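Local structure of C-terminal peptide of Putative angiotensinogen (Lampetra fluviatilis, 5INW) at residues P11-L15 with F26-A31. The protein is the carboxy-terminal piece of a cleaved lamprey angiotensinogen, a serpin that binds heparin, which promotes its inhibition of thrombin. Residues are numbered along the deposited sequence; the frame is centred on the assembly and turned at random.
Sequences PFVVL and FMGRVA
The s4B-s5B hairpin of serpin sheet B, at the C-terminus of the protein, brings P11-L15 against F26-A31 as neighbouring antiparallel strands, and F12 lies directly beside V30 in a hydrogen-bonded pair. Two backbone bonds close that pair, F12 N to V30 O at 3.1 Å and V30 N to F12 O at 2.9 Å. Two residues along, V14 and G28 repeat the pattern, with V14 N 2.7 Å from G28 O. F12 and V30 illustrate how a cross-strand aromatic can lie over its partner instead of standing apart from it. With CG set between its backbone N and carbonyl carbon (chi1 67°), the phenyl ring turns across to V30, whose CB faces the ring in a CH-pi contact 3.9 Å from the centroid. The two methyls of V30 overhang beyond the CZ and CE2 end of the ring, CG1 nearest CE2 and CG2 nearest CZ. Replacing F12 by alanine would probably strip V30 of its aromatic cover and open a gap beside V310 of the larger angiotensinogen chain, on which the ring also packs. V14 and V30 share this side of the sheet; at G28, the absence of a side chain leaves the backbone open to V14 CG1, 3.7 Å from G28 O. V13, L15, M27 and R29 take the other face. There R29 carries its guanidinium to the larger chain, where NE forms a salt bridge with E323 of that chain, whose strand also extends the sheet. L15 and M27, a non-hydrogen-bonded pair, lie alongside each other, with L15 CD2 3.6 Å from M27 CG.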
loop_
_atom_site.group_PDB
_atom_site.type_symbol
_atom_site.label_atom_id
_atom_site.label_comp_id
_atom_site.label_asym_id
_atom_site.label_seq_id
_atom_site.Cartn_x
_atom_site.Cartn_y
_atom_site.Cartn_z
ATOM N N PRO C 11 14.890 -14.203 -2.165
ATOM C CA PRO C 11 14.076 -13.090 -1.750
ATOM C C PRO C 11 14.261 -11.903 -2.652
ATOM O O PRO C 11 15.382 -11.652 -3.102
ATOM C CB PRO C 11 14.602 -12.778 -0.375
ATOM C CG PRO C 11 15.113 -14.063 0.140
ATOM C CD PRO C 11 15.280 -15.005 -1.007
ATOM N N PHE C 12 13.157 -11.201 -2.917
ATOM C CA PHE C 12 13.156 -10.059 -3.811
ATOM C C PHE C 12 12.255 -8.919 -3.340
ATOM O O PHE C 12 11.263 -9.129 -2.671
ATOM C CB PHE C 12 12.769 -10.496 -5.202
ATOM C CG PHE C 12 11.371 -10.970 -5.325
ATOM C CD1 PHE C 12 10.373 -10.123 -5.763
ATOM C CD2 PHE C 12 11.052 -12.284 -5.068
ATOM C CE1 PHE C 12 9.080 -10.592 -5.931
ATOM C CE2 PHE C 12 9.759 -12.763 -5.239
ATOM C CZ PHE C 12 8.778 -11.928 -5.661
ATOM N N VAL C 13 12.636 -7.702 -3.699
ATOM C CA VAL C 13 11.814 -6.527 -3.501
ATOM C C VAL C 13 10.843 -6.350 -4.682
ATOM O O VAL C 13 11.178 -6.602 -5.860
ATOM C CB VAL C 13 12.681 -5.281 -3.362
ATOM C CG1 VAL C 13 11.838 -4.016 -3.207
ATOM C CG2 VAL C 13 13.602 -5.444 -2.171
ATOM N N VAL C 14 9.638 -5.886 -4.356
ATOM C CA VAL C 14 8.550 -5.848 -5.312
ATOM C C VAL C 14 7.886 -4.468 -5.186
ATOM O O VAL C 14 7.763 -3.960 -4.105
ATOM C CB VAL C 14 7.609 -7.053 -5.070
ATOM C CG1 VAL C 14 6.636 -6.775 -3.956
ATOM C CG2 VAL C 14 6.871 -7.427 -6.312
ATOM N N LEU C 15 7.579 -3.836 -6.315
ATOM C CA LEU C 15 6.925 -2.528 -6.362
ATOM C C LEU C 15 5.934 -2.508 -7.521
ATOM O O LEU C 15 6.304 -2.766 -8.646
ATOM C CB LEU C 15 7.923 -1.375 -6.572
ATOM C CG LEU C 15 9.083 -1.205 -5.592
ATOM C CD1 LEU C 15 9.899 -0.022 -6.053
ATOM C CD2 LEU C 15 8.664 -0.985 -4.153
ATOM N N PHE C 26 1.787 -0.395 -4.225
ATOM C CA PHE C 26 2.169 -1.370 -3.232
ATOM C C PHE C 26 3.661 -1.489 -3.247
ATOM O O PHE C 26 4.274 -1.314 -4.272
ATOM C CB PHE C 26 1.602 -2.756 -3.541
ATOM C CG PHE C 26 0.097 -2.833 -3.516
ATOM C CD1 PHE C 26 -0.564 -3.144 -2.341
ATOM C CD2 PHE C 26 -0.648 -2.560 -4.657
ATOM C CE1 PHE C 26 -1.950 -3.193 -2.310
ATOM C CE2 PHE C 26 -2.020 -2.571 -4.613
ATOM C CZ PHE C 26 -2.674 -2.899 -3.446
ATOM N N MET C 27 4.229 -1.740 -2.073
ATOM C CA MET C 27 5.637 -1.944 -1.875
ATOM C C MET C 27 5.785 -3.163 -1.056
ATOM O O MET C 27 5.001 -3.420 -0.133
ATOM C CB MET C 27 6.238 -0.840 -0.997
ATOM C CG MET C 27 6.455 0.459 -1.704
ATOM S SD MET C 27 6.807 1.860 -0.673
ATOM C CE MET C 27 7.906 1.124 0.480
ATOM N N GLY C 28 6.874 -3.864 -1.293
ATOM C CA GLY C 28 7.246 -4.929 -0.390
ATOM C C GLY C 28 8.435 -5.772 -0.783
ATOM O O GLY C 28 9.196 -5.449 -1.711
ATOM N N ARG C 29 8.555 -6.864 -0.023
ATOM C CA ARG C 29 9.570 -7.866 -0.180
ATOM C C ARG C 29 8.897 -9.211 -0.007
ATOM O O ARG C 29 8.201 -9.448 0.993
ATOM C CB ARG C 29 10.686 -7.700 0.862
ATOM C CG ARG C 29 11.672 -8.890 0.959
ATOM C CD ARG C 29 11.748 -9.446 2.365
ATOM N NE ARG C 29 12.531 -8.524 3.178
ATOM C CZ ARG C 29 12.782 -8.658 4.472
ATOM N NH1 ARG C 29 13.551 -7.760 5.055
ATOM N NH2 ARG C 29 12.275 -9.675 5.173
ATOM N N VAL C 30 9.126 -10.078 -0.993
ATOM C CA VAL C 30 8.675 -11.448 -0.923
ATOM C C VAL C 30 9.861 -12.340 -0.586
ATOM O O VAL C 30 10.805 -12.429 -1.378
ATOM C CB VAL C 30 8.047 -11.897 -2.238
ATOM C CG1 VAL C 30 7.589 -13.330 -2.102
ATOM C CG2 VAL C 30 6.868 -11.004 -2.579
ATOM N N ALA C 31 9.805 -12.954 0.604
ATOM C CA ALA C 31 10.793 -13.932 1.071
ATOM C C ALA C 31 10.257 -15.360 1.283
ATOM O O ALA C 31 11.048 -16.272 1.350
ATOM C CB ALA C 31 11.440 -13.443 2.338
#